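PDB 3M4X: NOL1/NOP2/sun family protein from Enterococcus faecium, which probably transfers methyl groups from S-adenosylmethionine to cytosines of ribosomal RNA. Local coordinates for residues 39-44 / 120-125; 64-69 / 262-267; 73-78 / 85-90; 145-150 / 367-372. All coordinates share one frame; numbering follows the deposited sequence.

Contact 1: residues 39-44 / 120-125; sequences GFRWNP and STQLAA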
loop_
_atom_site.group_PDB
_atom_site.type_symbol
_atom_site.label_atom_id
_atom_site.label_comp_id
_atom_site.label_asym_id
_atom_site.label_seq_id
_atom_site.Cartn_x
_atom_site.Cartn_y
_atom_site.Cartn_z
ATOM N N GLY A 39 5.422 -13.699 3.922
ATOM C CA GLY A 39 3.977 -13.695 3.766
ATOM C C GLY A 39 3.505 -12.891 2.575
ATOM O O GLY A 39 4.279 -12.191 1.930
ATOM N N PHE A 40 2.216 -12.992 2.290
ATOM C CA PHE A 40 1.598 -12.206 1.239
ATOM C C PHE A 40 0.121 -12.134 1.529
ATOM O O PHE A 40 -0.366 -12.840 2.398
ATOM C CB PHE A 40 1.841 -12.828 -0.146
ATOM C CG PHE A 40 1.202 -14.180 -0.336
ATOM C CD1 PHE A 40 -0.015 -14.299 -0.982
ATOM C CD2 PHE A 40 1.836 -15.336 0.113
ATOM C CE1 PHE A 40 -0.598 -15.549 -1.177
ATOM C CE2 PHE A 40 1.258 -16.592 -0.070
ATOM C CZ PHE A 40 0.042 -16.696 -0.714
ATOM N N ARG A 41 -0.580 -11.268 0.807
ATOM C CA ARG A 41 -2.023 -11.108 0.951
ATOM C C ARG A 41 -2.752 -11.286 -0.376
ATOM O O ARG A 41 -2.233 -10.949 -1.442
ATOM C CB ARG A 41 -2.365 -9.720 1.502
ATOM C CG ARG A 41 -2.137 -9.537 2.991
ATOM C CD ARG A 41 -2.493 -8.113 3.411
ATOM N NE ARG A 41 -1.455 -7.200 2.974
ATOM C CZ ARG A 41 -1.568 -6.329 1.978
ATOM N NH1 ARG A 41 -2.696 -6.196 1.306
ATOM N NH2 ARG A 41 -0.535 -5.571 1.669
ATOM N N TRP A 42 -3.963 -11.824 -0.292
ATOM C CA TRP A 42 -4.868 -11.813 -1.416
ATOM C C TRP A 42 -5.633 -10.486 -1.444
ATOM O O TRP A 42 -5.556 -9.678 -0.504
ATOM C CB TRP A 42 -5.810 -13.038 -1.402
ATOM C CG TRP A 42 -6.706 -13.148 -0.204
ATOM C CD1 TRP A 42 -6.405 -13.732 1.000
ATOM C CD2 TRP A 42 -8.053 -12.680 -0.096
ATOM N NE1 TRP A 42 -7.488 -13.657 1.844
ATOM C CE2 TRP A 42 -8.508 -13.007 1.200
ATOM C CE3 TRP A 42 -8.926 -12.023 -0.976
ATOM C CZ2 TRP A 42 -9.791 -12.700 1.640
ATOM C CZ3 TRP A 42 -10.198 -11.717 -0.536
ATOM C CH2 TRP A 42 -10.623 -12.056 0.759
ATOM N N ASN A 43 -6.366 -10.269 -2.531
ATOM C CA ASN A 43 -6.902 -8.963 -2.858
ATOM C C ASN A 43 -8.424 -8.985 -3.029
ATOM O O ASN A 43 -8.932 -9.472 -4.040
ATOM C CB ASN A 43 -6.214 -8.443 -4.128
ATOM C CG ASN A 43 -6.545 -6.996 -4.410
ATOM O OD1 ASN A 43 -7.404 -6.426 -3.759
ATOM N ND2 ASN A 43 -5.871 -6.402 -5.385
ATOM N N PRO A 44 -9.151 -8.467 -2.027
ATOM C CA PRO A 44 -10.619 -8.401 -2.022
ATOM C C PRO A 44 -11.143 -7.415 -3.062
ATOM O O PRO A 44 -12.335 -7.418 -3.358
ATOM C CB PRO A 44 -10.965 -7.880 -0.622
ATOM C CG PRO A 44 -9.669 -7.851 0.151
ATOM C CD PRO A 44 -8.547 -7.874 -0.815
ATOM N N SER A 120 -0.352 0.731 2.028
ATOM C CA SER A 120 -1.334 1.489 1.263
ATOM C C SER A 120 -2.268 0.478 0.675
ATOM O O SER A 120 -3.466 0.697 0.527
ATOM C CB SER A 120 -0.689 2.259 0.109
ATOM O OG SER A 120 0.464 2.940 0.530
ATOM N N THR A 121 -1.673 -0.649 0.341
ATOM C CA THR A 121 -2.334 -1.684 -0.409
ATOM C C THR A 121 -3.343 -2.396 0.503
ATOM O O THR A 121 -4.444 -2.718 0.075
ATOM C CB THR A 121 -1.241 -2.586 -1.046
ATOM O OG1 THR A 121 -1.298 -2.485 -2.478
ATOM C CG2 THR A 121 -1.337 -4.002 -0.582
ATOM N N GLN A 122 -3.018 -2.567 1.785
ATOM C CA GLN A 122 -4.047 -3.080 2.692
ATOM C C GLN A 122 -5.131 -2.041 3.028
ATOM O O GLN A 122 -6.296 -2.395 3.244
ATOM C CB GLN A 122 -3.488 -3.821 3.943
ATOM C CG GLN A 122 -2.431 -3.124 4.735
ATOM C CD GLN A 122 -1.581 -4.075 5.620
ATOM O OE1 GLN A 122 -0.396 -3.802 5.858
ATOM N NE2 GLN A 122 -2.193 -5.169 6.129
ATOM N N LEU A 123 -4.768 -0.767 3.030
ATOM C CA LEU A 123 -5.758 0.288 3.266
ATOM C C LEU A 123 -6.775 0.320 2.139
ATOM O O LEU A 123 -7.985 0.407 2.357
ATOM C CB LEU A 123 -5.072 1.652 3.360
ATOM C CG LEU A 123 -4.106 1.880 4.532
ATOM C CD1 LEU A 123 -3.350 3.197 4.343
ATOM C CD2 LEU A 123 -4.864 1.879 5.851
ATOM N N ALA A 124 -6.270 0.278 0.919
ATOM C CA ALA A 124 -7.117 0.300 -0.248
ATOM C C ALA A 124 -8.060 -0.906 -0.260
ATOM O O ALA A 124 -9.221 -0.783 -0.654
ATOM C CB ALA A 124 -6.267 0.326 -1.486
ATOM N N ALA A 125 -7.573 -2.067 0.172
ATOM C CA ALA A 125 -8.427 -3.257 0.227
ATOM C C ALA A 125 -9.547 -2.988 1.210
ATOM O O ALA A 125 -10.684 -3.398 0.995
ATOM C CB ALA A 125 -7.622 -4.518 0.648
#

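Contact 2: residues 64-69 / 262-267; sequences APYSNE and LTQSVS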
loop_
_atom_site.group_PDB
_atom_site.type_symbol
_atom_site.label_atom_id
_atom_site.label_comp_id
_atom_site.label_asym_id
_atom_site.label_seq_id
_atom_site.Cartn_x
_atom_site.Cartn_y
_atom_site.Cartn_z
ATOM N N ALA A 64 -1.861 -16.004 7.771
ATOM C CA ALA A 64 -0.956 -15.150 8.541
ATOM C C ALA A 64 -1.637 -14.647 9.817
ATOM O O ALA A 64 -2.852 -14.454 9.841
ATOM C CB ALA A 64 -0.484 -13.985 7.697
ATOM N N PRO A 65 -0.852 -14.405 10.874
ATOM C CA PRO A 65 -1.399 -14.045 12.189
ATOM C C PRO A 65 -2.037 -12.660 12.246
ATOM O O PRO A 65 -2.953 -12.451 13.039
ATOM C CB PRO A 65 -0.164 -14.052 13.111
ATOM C CG PRO A 65 0.961 -14.579 12.304
ATOM C CD PRO A 65 0.618 -14.383 10.863
ATOM N N TYR A 66 -1.556 -11.725 11.436
ATOM C CA TYR A 66 -1.909 -10.324 11.644
ATOM C C TYR A 66 -2.699 -9.660 10.511
ATOM O O TYR A 66 -2.759 -8.441 10.453
ATOM C CB TYR A 66 -0.659 -9.485 11.941
ATOM C CG TYR A 66 0.228 -10.048 13.031
ATOM C CD1 TYR A 66 1.548 -10.376 12.767
ATOM C CD2 TYR A 66 -0.256 -10.269 14.313
ATOM C CE1 TYR A 66 2.366 -10.903 13.746
ATOM C CE2 TYR A 66 0.563 -10.802 15.304
ATOM C CZ TYR A 66 1.869 -11.115 15.008
ATOM O OH TYR A 66 2.703 -11.631 15.968
ATOM N N SER A 67 -3.288 -10.445 9.615
ATOM C CA SER A 67 -4.261 -9.891 8.671
ATOM C C SER A 67 -5.267 -10.921 8.182
ATOM O O SER A 67 -4.907 -12.037 7.850
ATOM C CB SER A 67 -3.576 -9.240 7.461
ATOM O OG SER A 67 -4.478 -9.165 6.361
ATOM N N ASN A 68 -6.524 -10.497 8.125
ATOM C CA ASN A 68 -7.651 -11.239 7.561
ATOM C C ASN A 68 -7.427 -11.818 6.168
ATOM O O ASN A 68 -8.142 -12.727 5.752
ATOM C CB ASN A 68 -8.839 -10.278 7.443
ATOM C CG ASN A 68 -9.983 -10.660 8.336
ATOM O OD1 ASN A 68 -10.538 -9.818 9.036
ATOM N ND2 ASN A 68 -10.348 -11.938 8.323
ATOM N N GLU A 69 -6.465 -11.262 5.441
ATOM C CA GLU A 69 -6.262 -11.612 4.033
ATOM C C GLU A 69 -4.843 -12.109 3.783
ATOM O O GLU A 69 -4.387 -12.186 2.643
ATOM C CB GLU A 69 -6.575 -10.388 3.167
ATOM C CG GLU A 69 -7.948 -9.776 3.498
ATOM C CD GLU A 69 -8.001 -8.261 3.337
ATOM O OE1 GLU A 69 -6.940 -7.623 3.139
ATOM O OE2 GLU A 69 -9.116 -7.704 3.414
ATOM N N LEU A 262 -7.592 -6.922 18.407
ATOM C CA LEU A 262 -6.999 -8.016 17.643
ATOM C C LEU A 262 -7.428 -9.369 18.185
ATOM O O LEU A 262 -7.710 -9.512 19.376
ATOM C CB LEU A 262 -5.479 -7.932 17.666
ATOM C CG LEU A 262 -4.845 -7.043 16.610
ATOM C CD1 LEU A 262 -3.344 -7.170 16.709
ATOM C CD2 LEU A 262 -5.328 -7.456 15.239
ATOM N N THR A 263 -7.480 -10.356 17.297
ATOM C CA THR A 263 -7.744 -11.730 17.693
ATOM C C THR A 263 -6.440 -12.348 18.161
ATOM O O THR A 263 -6.363 -12.934 19.238
ATOM C CB THR A 263 -8.289 -12.557 16.522
ATOM O OG1 THR A 263 -9.474 -11.936 16.014
ATOM C CG2 THR A 263 -8.611 -13.991 16.975
ATOM N N GLN A 264 -5.412 -12.198 17.337
ATOM C CA GLN A 264 -4.081 -12.675 17.674
ATOM C C GLN A 264 -3.507 -11.904 18.868
ATOM O O GLN A 264 -3.402 -10.676 18.837
ATOM C CB GLN A 264 -3.165 -12.542 16.454
ATOM C CG GLN A 264 -1.761 -13.088 16.660
ATOM C CD GLN A 264 -1.735 -14.592 16.841
ATOM O OE1 GLN A 264 -2.690 -15.292 16.494
ATOM N NE2 GLN A 264 -0.633 -15.101 17.386
ATOM N N SER A 265 -3.146 -12.619 19.928
ATOM C CA SER A 265 -2.514 -11.968 21.072
ATOM C C SER A 265 -1.100 -11.546 20.707
ATOM O O SER A 265 -0.449 -12.167 19.861
ATOM C CB SER A 265 -2.499 -12.881 22.293
ATOM O OG SER A 265 -3.713 -12.772 23.009
ATOM N N VAL A 266 -0.630 -10.482 21.340
ATOM C CA VAL A 266 0.660 -9.911 21.000
ATOM C C VAL A 266 1.257 -9.294 22.227
ATOM O O VAL A 266 0.586 -9.161 23.249
ATOM C CB VAL A 266 0.524 -8.805 19.931
ATOM C CG1 VAL A 266 0.516 -9.400 18.542
ATOM C CG2 VAL A 266 -0.732 -7.965 20.181
ATOM N N SER A 267 2.523 -8.909 22.125
ATOM C CA SER A 267 3.172 -8.142 23.178
ATOM C C SER A 267 2.696 -6.687 23.133
ATOM O O SER A 267 2.064 -6.249 22.166
ATOM C CB SER A 267 4.690 -8.208 23.034
ATOM O OG SER A 267 5.139 -9.550 23.072
#

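Contact 3: residues 73-78 / 85-90; sequences GTVNGK and GYEYSQ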
loop_
_atom_site.group_PDB
_atom_site.type_symbol
_atom_site.label_atom_id
_atom_site.label_comp_id
_atom_site.label_asym_id
_atom_site.label_seq_id
_atom_site.Cartn_x
_atom_site.Cartn_y
_atom_site.Cartn_z
ATOM N N GLY A 73 3.932 -17.458 3.360
ATOM C CA GLY A 73 4.561 -18.010 2.182
ATOM C C GLY A 73 5.163 -16.960 1.278
ATOM O O GLY A 73 5.266 -15.799 1.644
ATOM N N THR A 74 5.560 -17.390 0.089
ATOM C CA THR A 74 6.245 -16.539 -0.863
ATOM C C THR A 74 5.438 -16.442 -2.157
ATOM O O THR A 74 4.584 -17.289 -2.431
ATOM C CB THR A 74 7.637 -17.108 -1.190
ATOM O OG1 THR A 74 7.493 -18.409 -1.783
ATOM C CG2 THR A 74 8.458 -17.237 0.072
ATOM N N VAL A 75 5.721 -15.411 -2.946
ATOM C CA VAL A 75 5.015 -15.167 -4.197
ATOM C C VAL A 75 5.893 -15.419 -5.419
ATOM O O VAL A 75 7.041 -14.979 -5.463
ATOM C CB VAL A 75 4.528 -13.713 -4.272
ATOM C CG1 VAL A 75 4.128 -13.356 -5.695
ATOM C CG2 VAL A 75 3.382 -13.481 -3.301
ATOM N N ASN A 76 5.347 -16.128 -6.407
ATOM C CA ASN A 76 5.983 -16.238 -7.719
ATOM C C ASN A 76 5.820 -14.918 -8.479
ATOM O O ASN A 76 4.760 -14.635 -9.048
ATOM C CB ASN A 76 5.388 -17.400 -8.510
ATOM C CG ASN A 76 6.113 -17.657 -9.826
ATOM O OD1 ASN A 76 6.892 -16.834 -10.312
ATOM N ND2 ASN A 76 5.848 -18.810 -10.407
ATOM N N GLY A 77 6.879 -14.115 -8.464
ATOM C CA GLY A 77 6.863 -12.778 -9.021
ATOM C C GLY A 77 6.666 -12.771 -10.526
ATOM O O GLY A 77 6.367 -11.729 -11.103
ATOM N N LYS A 78 6.845 -13.926 -11.161
ATOM C CA LYS A 78 6.742 -14.028 -12.610
ATOM C C LYS A 78 5.506 -14.800 -13.038
ATOM O O LYS A 78 5.344 -15.082 -14.217
ATOM C CB LYS A 78 7.975 -14.714 -13.209
ATOM C CG LYS A 78 9.309 -14.114 -12.792
ATOM C CD LYS A 78 9.841 -13.164 -13.854
ATOM C CE LYS A 78 11.343 -13.343 -14.058
ATOM N NZ LYS A 78 12.125 -13.118 -12.804
ATOM N N GLY A 85 -2.142 -8.696 -9.839
ATOM C CA GLY A 85 -2.421 -8.075 -8.553
ATOM C C GLY A 85 -3.240 -8.887 -7.565
ATOM O O GLY A 85 -3.893 -8.315 -6.697
ATOM N N TYR A 86 -3.201 -10.212 -7.685
ATOM C CA TYR A 86 -3.976 -11.072 -6.797
ATOM C C TYR A 86 -3.177 -11.418 -5.550
ATOM O O TYR A 86 -3.683 -12.039 -4.624
ATOM C CB TYR A 86 -4.440 -12.348 -7.530
ATOM C CG TYR A 86 -5.731 -12.137 -8.309
ATOM C CD1 TYR A 86 -5.805 -11.198 -9.322
ATOM C CD2 TYR A 86 -6.877 -12.863 -8.000
ATOM C CE1 TYR A 86 -7.011 -10.985 -10.033
ATOM C CE2 TYR A 86 -8.065 -12.675 -8.692
ATOM C CZ TYR A 86 -8.127 -11.736 -9.706
ATOM O OH TYR A 86 -9.307 -11.558 -10.377
ATOM N N GLU A 87 -1.915 -11.021 -5.544
ATOM C CA GLU A 87 -1.052 -11.273 -4.402
ATOM C C GLU A 87 -0.120 -10.114 -4.210
ATOM O O GLU A 87 0.409 -9.566 -5.177
ATOM C CB GLU A 87 -0.225 -12.538 -4.589
ATOM C CG GLU A 87 -1.069 -13.768 -4.753
ATOM C CD GLU A 87 -0.245 -15.014 -4.918
ATOM O OE1 GLU A 87 -0.818 -16.095 -4.723
ATOM O OE2 GLU A 87 0.963 -14.913 -5.231
ATOM N N TYR A 88 0.056 -9.742 -2.949
ATOM C CA TYR A 88 1.033 -8.739 -2.564
ATOM C C TYR A 88 1.899 -9.365 -1.484
ATOM O O TYR A 88 1.390 -9.774 -0.437
ATOM C CB TYR A 88 0.345 -7.483 -2.014
ATOM C CG TYR A 88 1.228 -6.269 -2.060
ATOM C CD1 TYR A 88 1.150 -5.379 -3.121
ATOM C CD2 TYR A 88 2.167 -6.020 -1.054
ATOM C CE1 TYR A 88 1.968 -4.274 -3.183
ATOM C CE2 TYR A 88 2.991 -4.910 -1.111
ATOM C CZ TYR A 88 2.886 -4.046 -2.182
ATOM O OH TYR A 88 3.693 -2.940 -2.264
ATOM N N SER A 89 3.195 -9.475 -1.736
ATOM C CA SER A 89 4.078 -10.029 -0.712
ATOM C C SER A 89 4.407 -8.962 0.326
ATOM O O SER A 89 4.709 -7.822 -0.010
ATOM C CB SER A 89 5.343 -10.655 -1.313
ATOM O OG SER A 89 6.082 -9.713 -2.062
ATOM N N GLN A 90 4.308 -9.351 1.591
ATOM C CA GLN A 90 4.477 -8.441 2.718
ATOM C C GLN A 90 4.880 -9.274 3.926
ATOM O O GLN A 90 4.291 -10.330 4.177
ATOM C CB GLN A 90 3.165 -7.716 3.008
ATOM C CG GLN A 90 3.287 -6.661 4.078
ATOM C CD GLN A 90 1.980 -5.982 4.392
ATOM O OE1 GLN A 90 0.901 -6.526 4.141
ATOM N NE2 GLN A 90 2.063 -4.783 4.952
#

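Contact 4: residues 145-150 / 367-372; sequences ILSENI and VVRTGL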
loop_
_atom_site.group_PDB
_atom_site.type_symbol
_atom_site.label_atom_id
_atom_site.label_comp_id
_atom_site.label_asym_id
_atom_site.label_seq_id
_atom_site.Cartn_x
_atom_site.Cartn_y
_atom_site.Cartn_z
ATOM N N ILE A 145 7.748 2.937 -8.109
ATOM C CA ILE A 145 7.488 1.568 -7.690
ATOM C C ILE A 145 6.158 1.505 -6.973
ATOM O O ILE A 145 5.337 0.630 -7.232
ATOM C CB ILE A 145 8.584 1.062 -6.724
ATOM C CG1 ILE A 145 9.965 1.241 -7.349
ATOM C CG2 ILE A 145 8.367 -0.409 -6.352
ATOM C CD1 ILE A 145 10.105 0.551 -8.676
ATOM N N LEU A 146 5.951 2.446 -6.062
ATOM C CA LEU A 146 4.704 2.526 -5.334
ATOM C C LEU A 146 3.516 2.720 -6.281
ATOM O O LEU A 146 2.487 2.049 -6.176
ATOM C CB LEU A 146 4.784 3.675 -4.336
ATOM C CG LEU A 146 3.468 4.058 -3.685
ATOM C CD1 LEU A 146 2.932 2.856 -2.919
ATOM C CD2 LEU A 146 3.695 5.249 -2.774
ATOM N N SER A 147 3.665 3.647 -7.209
ATOM C CA SER A 147 2.629 3.907 -8.202
ATOM C C SER A 147 2.319 2.643 -9.023
ATOM O O SER A 147 1.162 2.317 -9.267
ATOM C CB SER A 147 3.051 5.073 -9.106
ATOM O OG SER A 147 2.150 5.243 -10.182
ATOM N N GLU A 148 3.350 1.911 -9.416
ATOM C CA GLU A 148 3.116 0.700 -10.199
ATOM C C GLU A 148 2.431 -0.415 -9.410
ATOM O O GLU A 148 1.633 -1.169 -9.973
ATOM C CB GLU A 148 4.398 0.235 -10.891
ATOM C CG GLU A 148 4.766 1.176 -12.039
ATOM C CD GLU A 148 6.142 0.924 -12.622
ATOM O OE1 GLU A 148 6.724 -0.146 -12.341
ATOM O OE2 GLU A 148 6.635 1.801 -13.369
ATOM N N ASN A 149 2.696 -0.497 -8.107
ATOM C CA ASN A 149 2.008 -1.484 -7.265
ATOM C C ASN A 149 0.531 -1.135 -7.026
ATOM O O ASN A 149 -0.322 -2.018 -6.995
ATOM C CB ASN A 149 2.731 -1.689 -5.927
ATOM C CG ASN A 149 3.907 -2.661 -6.027
ATOM O OD1 ASN A 149 3.771 -3.793 -6.515
ATOM N ND2 ASN A 149 5.063 -2.232 -5.532
ATOM N N ILE A 150 0.234 0.149 -6.843
ATOM C CA ILE A 150 -1.151 0.612 -6.662
ATOM C C ILE A 150 -1.979 0.224 -7.900
ATOM O O ILE A 150 -3.040 -0.385 -7.803
ATOM C CB ILE A 150 -1.209 2.160 -6.387
ATOM C CG1 ILE A 150 -1.314 2.458 -4.893
ATOM C CG2 ILE A 150 -2.436 2.791 -6.998
ATOM C CD1 ILE A 150 -0.258 1.844 -4.048
ATOM N N VAL A 367 2.409 14.865 -8.450
ATOM C CA VAL A 367 1.494 13.739 -8.461
ATOM C C VAL A 367 1.887 12.741 -9.538
ATOM O O VAL A 367 1.818 13.044 -10.731
ATOM C CB VAL A 367 0.057 14.191 -8.700
ATOM C CG1 VAL A 367 -0.821 12.998 -8.968
ATOM C CG2 VAL A 367 -0.452 14.973 -7.507
ATOM N N VAL A 368 2.303 11.554 -9.094
ATOM C CA VAL A 368 2.736 10.465 -9.963
ATOM C C VAL A 368 1.539 9.688 -10.508
ATOM O O VAL A 368 1.594 9.089 -11.589
ATOM C CB VAL A 368 3.644 9.502 -9.181
ATOM C CG1 VAL A 368 4.230 8.450 -10.097
ATOM C CG2 VAL A 368 4.753 10.292 -8.489
ATOM N N ARG A 369 0.448 9.709 -9.757
ATOM C CA ARG A 369 -0.740 8.975 -10.150
ATOM C C ARG A 369 -1.978 9.698 -9.649
ATOM O O ARG A 369 -2.102 9.964 -8.457
ATOM C CB ARG A 369 -0.673 7.548 -9.600
ATOM C CG ARG A 369 -1.796 6.649 -10.063
ATOM C CD ARG A 369 -1.346 5.194 -10.112
ATOM N NE ARG A 369 -1.844 4.613 -11.337
ATOM C CZ ARG A 369 -1.082 4.148 -12.312
ATOM N NH1 ARG A 369 0.236 4.140 -12.187
ATOM N NH2 ARG A 369 -1.658 3.660 -13.395
ATOM N N THR A 370 -2.894 10.018 -10.561
ATOM C CA THR A 370 -4.058 10.831 -10.219
ATOM C C THR A 370 -5.364 10.070 -10.386
ATOM O O THR A 370 -6.114 10.311 -11.331
ATOM C CB THR A 370 -4.103 12.111 -11.092
ATOM O OG1 THR A 370 -2.887 12.847 -10.926
ATOM C CG2 THR A 370 -5.259 12.991 -10.692
ATOM N N GLY A 371 -5.645 9.147 -9.471
ATOM C CA GLY A 371 -6.864 8.359 -9.558
ATOM C C GLY A 371 -6.735 7.174 -10.507
ATOM O O GLY A 371 -5.718 6.479 -10.523
ATOM N N LEU A 372 -7.770 6.933 -11.300
ATOM C CA LEU A 372 -7.740 5.807 -12.218
ATOM C C LEU A 372 -7.351 6.267 -13.609
ATOM O O LEU A 372 -8.030 7.099 -14.220
ATOM C CB LEU A 372 -9.085 5.069 -12.250
ATOM C CG LEU A 372 -9.136 3.836 -13.176
ATOM C CD1 LEU A 372 -8.184 2.729 -12.690
ATOM C CD2 LEU A 372 -10.571 3.298 -13.344
#

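Contact 1: residues 39-44 / 120-125
Arg-41 reaches from its strand to the flank of a helix and lays its guanidinium group against Gln-122. CB of Gln-122 sits over the centre of that group, 3.6 Å above its plane, so the centre of the guanidinium face rests on a methylene group. The amide of Gln-122 continues the overlap: its plane lies 14° from that of the guanidinium, and Gln-122 NE2 stands 3.8 Å from Arg-41 NE. This is a stack of two flat polar groups, not a bond between them. Their polar ends are tied together by a third residue, for Gln-90 accepts from Arg-41 NE through its OE1 and gives its NE2 to Gln-122 OE1, which helps to hold both groups in their orientation. A bend in the arginine chain at chi3 (-75°) helps to turn one face of the guanidinium toward Gln-122 CB. Strand 39-41 is the middle strand of the three-stranded antiparallel sheet in the N-terminal region, whereas helix 118-127 belongs to the Rossmann-like methyltransferase domain. In such enzymes the loop leading into this helix commonly holds S-adenosylmethionine, and the sequence here is consistent with that. A turn further along the helix, Ala-125 takes over. Its CB meets the ring of Pro-44, at 3.8 Å from CD and 3.9 Å from CG. A methyl suits this point because the two chains come close, the CA atoms of Pro-44 and Ala-125 being 6.0 Å apart, and the compact proline ring offers the small methyl an apolar edge.

Contact 2: residues 64-69 / 262-267
Although Gln-264 ends in an amide, it meets Pro-65 and Tyr-66 chiefly through its methylene groups. Its CB lies 3.4 Å from the backbone oxygen of Pro-65, and its CG reaches Tyr-66 CE2 at 3.5 Å. CG stands anti to the backbone N (chi1 -177°), and the chain then folds at chi2, which brings CD to 4.1 Å from Pro-65 CB; the amide plane is turned 77° from the tyrosine ring. Val-266 joins from further along the same loop, its CG1 also 3.5 Å from Tyr-66 CE2. Both aliphatic groups approach the ring obliquely. One face of that ring is occupied from within its own loop, where Pro-65 CB sits 3.8 Å above the plane and over the centre, a packing of a methylene on the ring face between sequence neighbours. Two irregular loops are joined in this way, one leading to strand 70-72 of the N-terminal sheet and the other to strand 267-268 of the methyltransferase domain. Tyrosine suits the join because its hydroxyl hydrogen-bonds to the backbone oxygen of Gln-291 while its ring takes the aliphatic contacts. Between the two loops themselves the contact is therefore one of van der Waals packing, with the orientation of the tyrosine anchored from outside by Gln-291.

Contact 3: residues 73-78 / 85-90
Val-75 and Ser-89 bring the two backbones to 6.3 Å at their CA atoms, where the extended loop 73-78 runs past strand 88-89. That strand is an edge of the three-stranded antiparallel sheet in the N-terminal region, and the loop leads from the opposite edge strand, 70-72, to the short helix 80-83. The helix ends in a Schellman motif with Gly-85 as C-prime residue, its positive phi being easy for a glycine, and the chain then turns into the strand. Val-75 carries the contact. Its branched side chain straddles one carboxylate oxygen, Glu-87 OE2 lying 3.4 Å from CG2 and 3.6 Å from CG1. Glu-87, extended beyond CG, runs alongside the valine but the opposite way, with Glu-87 CB 3.9 Å from Val-75 CG2. The same methyl also meets Ser-89 CB at 4.0 Å. Phe-40 of the central strand packs against both Val-75 and Glu-87; the branched valine can thus touch the phenylalanine, the serine methylene and the aliphatic part of Glu-87 together. Just beyond it the loop folds into an Asx turn, in which Asn-76 OD1 accepts from Lys-78 N at 3.0 Å, with the donor tilted 34° from the carbonyl plane.

Contact 4: residues 145-150 / 367-372
A classic beta bulge, with Val-368 and Arg-369 both facing Val-160 of the neighbouring strand, presents two successive side chains to Ser-147 on helix 140-153. Arg-369 makes the polar half of the contact. Its NH1 donates to Ser-147 OG over 3.0 Å with an N-H...O angle of 157°, and the oxygen lies in the guanidinium plane, only 4° out of it, so the bond uses the edge of the group. In the arginine side chain a chi1 of -174° carries CG away from the backbone N, and a bend at chi3 turns the NH1 edge toward Ser-147 OG. Its NH2 forms a salt bridge with Glu-151, one turn further on; two anchors on the same helix thus hold the flat group in its rotation and probably steady its charge in this buried place. Strand 367-370 lies antiparallel to strand 158-161, extending the Rossmann-like sheet with a piece of chain from the C-terminal region, while helix 140-153 packs beside the added strand. Apolar contacts flank the bond. Val-368 CG1 touches Ser-147 CB at 3.7 Å, and Ile-150 CG2 lies 4.1 Å from Arg-369 CD, the two chains pointing opposite ways where they pass. Serine suits the centre of the contact because it is short: helix and strand come to 6.4 Å between the CA atoms of Ser-147 and Arg-369, and its side chain supplies both a methylene for the valine and an oxygen for the guanidinium.

In the fold
Contact 1 lies between contacts 2 and 4. Contact 3 is 11 Å from it between centres and shares its sheet: Arg-41 N is 2.8 Å from Tyr-88 O, and Arg-41 NE is 2.7 Å from Gln-90 OE1. Contact 2 is 15 Å away and touches through Glu-69, whose O lies 3.0 Å from Trp-42 N. Contacts 1 and 2 thus join the N-terminal region to different parts of the methyltransferase domain. On the other side of helix 118-127, Ser-120 packs on Leu-146 and Ile-150, linking contact 1 to contact 4; Ser-120 also bonds to Asp-111, close to the probable cofactor loop. Contacts 2 and 4 are about 29 Å apart between centres.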